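Local coordinates for SusD superfamily protein (Bacteroides fragilis, PDB 3L22) that belongs to the SusD family of outer-membrane proteins and probably binds sugars at the cell surface, as its relatives do in glycan capture, at residues V48-V56 / I399-K408. Numbering follows the deposited sequence. Where two conformers were deposited one is given.
Sequences VFDNRGDDV and IMRRGEHFIK. With ZN (zinc ion), chain F; EDO (1,2-ethanediol), chain B.
K408 brings its ammonium group to the backbone carbonyls of R52 and G53, where helix 44-52 runs into the following loop, joining the N-terminal part of this SusD-like fold to the antiparallel strand pair 406-409/414-417 near the C-terminus. Extended beyond CG, the lysine chain carries NZ to the carbonyls of R52 and G53. K408 NZ donates to G53 O at 2.9 Å, tilted 28° from the carbonyl plane, and more weakly to R52 O; Y70 O is a further acceptor. This cluster of carbonyl oxygens would be expected to favour the positive charge. The F406 ring slants past R52, its plane 61° from the guanidinium, with F406 CZ 3.6 Å from R52 NH2. A bend at chi3 (51°) turns this guanidinium towards F406 and, in one of its two conformers, the end of selenomethionine M400, while NH2 bonds to Y424 O. I399 lays CG2 over the centre of one face of F406, 3.5 Å above the plane, and sends CD1 along its other branch to the D54 carboxylate. D54 OD1 pairs with R395. Two waters extend OD2 to the strand backbone: one links it to H405 O and I407 N, and the other lies 2.7 Å from D54 OD2 and 2.6 Å from I407 O.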
ATOM      1  N   VAL A  48      -6.895   3.240  -5.708  1.00 14.22           N
ATOM      2  CA  VAL A  48      -7.527   1.972  -6.012  1.00 14.09           C
ATOM      3  C   VAL A  48      -7.783   1.142  -4.762  1.00 14.68           C
ATOM      4  O   VAL A  48      -8.866   0.592  -4.621  1.00 14.95           O
ATOM      5  CB  VAL A  48      -6.712   1.154  -7.064  1.00 14.52           C
ATOM      6  CG1 VAL A  48      -7.005  -0.359  -6.957  1.00 13.14           C
ATOM      7  CG2 VAL A  48      -7.000   1.701  -8.432  1.00 13.07           C
ATOM      8  N   PHE A  49      -6.813   1.081  -3.850  1.00 15.13           N
ATOM      9  CA  PHE A  49      -6.982   0.247  -2.653  1.00 15.00           C
ATOM     10  C   PHE A  49      -8.012   0.785  -1.655  1.00 15.92           C
ATOM     11  O   PHE A  49      -8.662  -0.019  -0.973  1.00 17.02           O
ATOM     12  CB  PHE A  49      -5.631  -0.138  -2.048  1.00 14.30           C
ATOM     13  CG  PHE A  49      -4.807  -0.948  -3.008  1.00 13.99           C
ATOM     14  CD1 PHE A  49      -5.159  -2.274  -3.292  1.00 14.25           C
ATOM     15  CD2 PHE A  49      -3.755  -0.382  -3.700  1.00 12.42           C
ATOM     16  CE1 PHE A  49      -4.436  -3.032  -4.215  1.00 13.04           C
ATOM     17  CE2 PHE A  49      -3.024  -1.144  -4.622  1.00 13.73           C
ATOM     18  CZ  PHE A  49      -3.376  -2.469  -4.872  1.00 13.68           C
ATOM     19  N   ASP A  50      -8.230   2.098  -1.614  1.00 15.29           N
ATOM     20  CA  ASP A  50      -9.333   2.645  -0.838  1.00 14.46           C
ATOM     21  C   ASP A  50     -10.651   2.459  -1.528  1.00 13.96           C
ATOM     22  O   ASP A  50     -11.640   2.152  -0.866  1.00 13.85           O
ATOM     23  CB  ASP A  50      -9.092   4.093  -0.488  1.00 14.54           C
ATOM     24  CG  ASP A  50      -7.947   4.230   0.524  1.00 16.03           C
ATOM     25  OD1 ASP A  50      -8.140   3.767   1.694  1.00 18.85           O
ATOM     26  OD2 ASP A  50      -6.850   4.685   0.124  1.00 16.67           O
ATOM     27  N   ASN A  51     -10.685   2.650  -2.844  1.00 13.77           N
ATOM     28  CA  ASN A  51     -11.903   2.402  -3.609  1.00 13.15           C
ATOM     29  C   ASN A  51     -12.380   0.945  -3.550  1.00 13.47           C
ATOM     30  O   ASN A  51     -13.587   0.677  -3.533  1.00 13.96           O
ATOM     31  CB  ASN A  51     -11.718   2.828  -5.066  1.00 13.64           C
ATOM     32  CG  ASN A  51     -12.020   4.321  -5.280  1.00 14.25           C
ATOM     33  OD1 ASN A  51     -13.144   4.679  -5.614  1.00 15.47           O
ATOM     34  ND2 ASN A  51     -11.026   5.186  -5.043  1.00 13.17           N
ATOM     35  N   ARG A  52     -11.452   0.000  -3.507  1.00 13.61           N
ATOM     36  CA  ARG A  52     -11.820  -1.402  -3.352  1.00 14.49           C
ATOM     37  C   ARG A  52     -12.427  -1.691  -2.007  1.00 15.60           C
ATOM     38  O   ARG A  52     -13.292  -2.559  -1.909  1.00 17.61           O
ATOM     39  CB  ARG A  52     -10.647  -2.334  -3.686  1.00 14.82           C
ATOM     40  CG  ARG A  52     -10.377  -2.345  -5.175  1.00 14.25           C
ATOM     41  CD  ARG A  52      -9.196  -3.218  -5.646  1.00 16.39           C
ATOM     42  NE  ARG A  52      -9.171  -4.607  -5.188  1.00 14.74           N
ATOM     43  CZ  ARG A  52      -9.885  -5.622  -5.674  1.00 16.49           C
ATOM     44  NH1 ARG A  52     -10.767  -5.463  -6.663  1.00 18.10           N
ATOM     45  NH2 ARG A  52      -9.707  -6.841  -5.153  1.00 16.78           N
ATOM     46  N   GLY A  53     -12.057  -0.921  -1.001  1.00 15.60           N
ATOM     47  CA  GLY A  53     -12.595  -1.049   0.323  1.00 15.32           C
ATOM     48  C   GLY A  53     -14.004  -0.532   0.560  1.00 15.00           C
ATOM     49  O   GLY A  53     -14.729  -0.188  -0.374  1.00 15.68           O
ATOM     50  N   ASP A  54     -14.348  -0.453   1.839  1.00 13.41           N
ATOM     51  CA  ASP A  54     -15.693  -0.259   2.307  1.00 14.13           C
ATOM     52  C   ASP A  54     -15.810   0.888   3.335  1.00 13.77           C
ATOM     53  O   ASP A  54     -16.847   1.049   4.000  1.00 14.63           O
ATOM     54  CB  ASP A  54     -16.175  -1.581   2.928  1.00 13.90           C
ATOM     55  CG  ASP A  54     -15.276  -2.049   4.092  1.00 14.43           C
ATOM     56  OD1 ASP A  54     -14.300  -1.344   4.441  1.00 13.02           O
ATOM     57  OD2 ASP A  54     -15.519  -3.144   4.642  1.00 13.32           O
ATOM     58  N   ASP A  55     -14.771   1.707   3.420  1.00 13.77           N
ATOM     59  CA  ASP A  55     -14.720   2.801   4.392  1.00 13.11           C
ATOM     60  C   ASP A  55     -14.893   4.187   3.785  1.00 12.79           C
ATOM     61  O   ASP A  55     -15.206   5.135   4.504  1.00 12.47           O
ATOM     62  CB  ASP A  55     -13.432   2.686   5.170  1.00 12.26           C
ATOM     63  CG  ASP A  55     -13.439   1.471   6.093  1.00 14.37           C
ATOM     64  OD1 ASP A  55     -14.537   1.125   6.640  1.00 10.01           O
ATOM     65  OD2 ASP A  55     -12.363   0.868   6.288  1.00 12.95           O
ATOM     66  N   VAL A  56     -14.644   4.292   2.481  1.00 13.50           N
ATOM     67  CA  VAL A  56     -14.955   5.471   1.675  1.00 13.30           C
ATOM     68  C   VAL A  56     -15.927   5.033   0.605  1.00 14.05           C
ATOM     69  O   VAL A  56     -16.070   3.821   0.392  1.00 13.68           O
ATOM     70  CB  VAL A  56     -13.666   6.102   1.071  1.00 13.88           C
ATOM     71  CG1 VAL A  56     -12.857   6.762   2.196  1.00 12.71           C
ATOM     72  CG2 VAL A  56     -12.810   5.090   0.271  1.00 11.26           C
ATOM     73  N   ILE A 399      -8.861  -6.602   3.274  1.00 14.61           N
ATOM     74  CA  ILE A 399     -10.058  -7.407   2.973  1.00 13.57           C
ATOM     75  C   ILE A 399      -9.671  -8.625   2.107  1.00 13.96           C
ATOM     76  O   ILE A 399     -10.043  -9.787   2.370  1.00 12.39           O
ATOM     77  CB  ILE A 399     -11.112  -6.561   2.223  1.00 13.18           C
ATOM     78  CG1 ILE A 399     -11.720  -5.507   3.173  1.00 12.89           C
ATOM     79  CG2 ILE A 399     -12.215  -7.444   1.639  1.00 11.57           C
ATOM     80  CD1 ILE A 399     -12.564  -4.354   2.495  1.00  9.17           C
HETATM   81  N   MSE A 400      -8.932  -8.325   1.045  1.00 13.72           N
HETATM   82  CA  MSE A 400      -8.581  -9.347   0.100  0.75 13.60           C
HETATM   83  C   MSE A 400      -7.634 -10.393   0.699  1.00 13.43           C
HETATM   84  O   MSE A 400      -7.874 -11.578   0.512  1.00 12.93           O
HETATM   85  CB  MSE A 400      -7.942  -8.764  -1.137  0.75 14.88           C
HETATM   86  CG  MSE A 400      -7.989  -9.720  -2.319  0.75 15.03           C
HETATM   87 SE   MSE A 400      -7.096  -8.780  -3.730  0.56 17.86          SE
HETATM   88  CE  MSE A 400      -7.860  -9.745  -5.251  0.75 10.68           C
ATOM     89  N   ARG A 401      -6.598  -9.989   1.417  1.00 13.32           N
ATOM     90  CA  ARG A 401      -5.637 -10.995   1.920  1.00 13.96           C
ATOM     91  C   ARG A 401      -6.302 -11.934   2.895  1.00 14.37           C
ATOM     92  O   ARG A 401      -6.008 -13.139   2.908  1.00 14.66           O
ATOM     93  CB  ARG A 401      -4.369 -10.377   2.496  1.00 14.29           C
ATOM     94  CG  ARG A 401      -4.524  -9.625   3.795  1.00 16.06           C
ATOM     95  CD  ARG A 401      -3.154  -9.305   4.357  1.00 16.90           C
ATOM     96  NE  ARG A 401      -3.292  -8.327   5.438  1.00 14.72           N
ATOM     97  CZ  ARG A 401      -3.620  -8.581   6.695  1.00 13.83           C
ATOM     98  NH1 ARG A 401      -3.839  -9.812   7.143  1.00 15.32           N
ATOM     99  NH2 ARG A 401      -3.732  -7.572   7.529  1.00 16.41           N
ATOM    100  N   ARG A 402      -7.271 -11.414   3.649  1.00 14.59           N
ATOM    101  CA  ARG A 402      -8.044 -12.269   4.532  1.00 14.43           C
ATOM    102  C   ARG A 402      -9.142 -13.092   3.843  1.00 14.87           C
ATOM    103  O   ARG A 402      -9.814 -13.824   4.504  1.00 14.37           O
ATOM    104  CB  ARG A 402      -8.595 -11.476   5.706  1.00 14.27           C
ATOM    105  CG  ARG A 402      -7.501 -10.975   6.660  1.00 15.18           C
ATOM    106  CD  ARG A 402      -8.078 -10.544   7.987  1.00 15.01           C
ATOM    107  NE  ARG A 402      -8.766  -9.249   7.946  1.00 14.00           N
ATOM    108  CZ  ARG A 402      -8.224  -8.071   8.263  1.00 14.61           C
ATOM    109  NH1 ARG A 402      -6.942  -7.959   8.590  1.00 15.16           N
ATOM    110  NH2 ARG A 402      -8.979  -6.967   8.227  1.00 15.22           N
ATOM    111  N   GLY A 403      -9.313 -12.977   2.524  1.00 16.15           N
ATOM    112  CA  GLY A 403     -10.336 -13.728   1.820  1.00 16.20           C
ATOM    113  C   GLY A 403     -11.752 -13.335   2.217  1.00 15.53           C
ATOM    114  O   GLY A 403     -12.661 -14.137   2.079  1.00 15.74           O
ATOM    115  N   GLU A 404     -11.942 -12.099   2.681  1.00 14.97           N
ATOM    116  CA  GLU A 404     -13.245 -11.625   3.076  1.00 14.80           C
ATOM    117  C   GLU A 404     -14.027 -11.122   1.886  1.00 14.95           C
ATOM    118  O   GLU A 404     -13.454 -10.710   0.860  1.00 14.44           O
ATOM    119  CB  GLU A 404     -13.122 -10.491   4.107  1.00 15.10           C
ATOM    120  CG  GLU A 404     -12.454 -10.902   5.454  1.00 15.78           C
ATOM    121  CD  GLU A 404     -12.040  -9.723   6.354  1.00 17.86           C
ATOM    122  OE1 GLU A 404     -12.335  -8.529   6.030  1.00 17.60           O
ATOM    123  OE2 GLU A 404     -11.457 -10.011   7.431  1.00 15.87           O
ATOM    124  N   HIS A 405     -15.354 -11.122   2.018  1.00 14.64           N
ATOM    125  CA  HIS A 405     -16.204 -10.469   1.030  0.50 15.40           C
ATOM    126  C   HIS A 405     -16.020  -8.952   1.078  1.00 15.18           C
ATOM    127  O   HIS A 405     -15.884  -8.394   2.141  1.00 15.94           O
ATOM    128  CB  HIS A 405     -17.686 -10.764   1.280  0.50 15.35           C
ATOM    129  CG  HIS A 405     -18.086 -12.177   1.011  0.50 16.67           C
ATOM    130  ND1 HIS A 405     -18.888 -12.539  -0.051  0.50 19.87           N
ATOM    131  CD2 HIS A 405     -17.825 -13.316   1.691  0.50 17.18           C
ATOM    132  CE1 HIS A 405     -19.090 -13.844  -0.016  0.50 18.11           C
ATOM    133  NE2 HIS A 405     -18.460 -14.336   1.032  0.50 18.26           N
ATOM    134  N   PHE A 406     -16.057  -8.312  -0.079  1.00 15.27           N
ATOM    135  CA  PHE A 406     -16.178  -6.876  -0.164  1.00 15.62           C
ATOM    136  C   PHE A 406     -17.668  -6.588  -0.079  1.00 15.83           C
ATOM    137  O   PHE A 406     -18.425  -6.933  -1.013  1.00 15.57           O
ATOM    138  CB  PHE A 406     -15.637  -6.370  -1.496  1.00 15.93           C
ATOM    139  CG  PHE A 406     -14.154  -6.522  -1.649  1.00 15.95           C
ATOM    140  CD1 PHE A 406     -13.608  -7.677  -2.207  1.00 15.86           C
ATOM    141  CD2 PHE A 406     -13.307  -5.516  -1.243  1.00 15.73           C
ATOM    142  CE1 PHE A 406     -12.211  -7.782  -2.375  1.00 15.97           C
ATOM    143  CE2 PHE A 406     -11.939  -5.627  -1.379  1.00 15.28           C
ATOM    144  CZ  PHE A 406     -11.395  -6.762  -1.952  1.00 15.98           C
ATOM    145  N   ILE A 407     -18.082  -5.990   1.034  1.00 15.80           N
ATOM    146  CA  ILE A 407     -19.497  -5.714   1.311  1.00 16.23           C
ATOM    147  C   ILE A 407     -19.717  -4.236   1.532  1.00 15.99           C
ATOM    148  O   ILE A 407     -19.184  -3.646   2.496  1.00 15.62           O
ATOM    149  CB  ILE A 407     -20.017  -6.523   2.537  1.00 17.21           C
ATOM    150  CG1 ILE A 407     -19.811  -8.021   2.280  1.00 17.34           C
ATOM    151  CG2 ILE A 407     -21.540  -6.184   2.834  1.00 16.56           C
ATOM    152  CD1 ILE A 407     -20.289  -8.970   3.429  1.00 17.01           C
ATOM    153  N   LYS A 408     -20.460  -3.623   0.619  1.00 15.24           N
ATOM    154  CA  LYS A 408     -20.706  -2.191   0.693  1.00 15.10           C
ATOM    155  C   LYS A 408     -22.223  -1.926   0.625  1.00 14.68           C
ATOM    156  O   LYS A 408     -22.816  -1.939  -0.441  1.00 14.37           O
ATOM    157  CB  LYS A 408     -19.928  -1.438  -0.413  1.00 14.86           C
ATOM    158  CG  LYS A 408     -18.543  -2.035  -0.707  1.00 14.84           C
ATOM    159  CD  LYS A 408     -17.780  -1.241  -1.753  1.00 13.96           C
ATOM    160  CE  LYS A 408     -16.501  -1.967  -2.196  1.00 15.45           C
ATOM    161  NZ  LYS A 408     -15.586  -1.133  -3.016  1.00 11.34           N
TER
HETATM  162 ZN    ZN F   5     -18.471 -16.156   0.825  0.50 35.23          ZN
HETATM  163  C1  EDO B  22      -1.267  -4.575   6.028  1.00 47.55           C
HETATM  164  O1  EDO B  22      -1.287  -3.322   6.678  1.00 41.30           O
HETATM  165  C2  EDO B  22      -1.785  -4.513   4.582  1.00 48.39           C
HETATM  166  O2  EDO B  22      -1.834  -5.916   4.170  1.00 48.88           O
HETATM  167  O   HOH W   1     -15.979  -5.388   2.877  1.00 14.44           O
HETATM  168  O   HOH W   2     -18.036  -3.955   4.853  1.00 15.99           O
HETATM  169  O   HOH W   3     -18.709 -16.246   2.980  1.00 41.98           O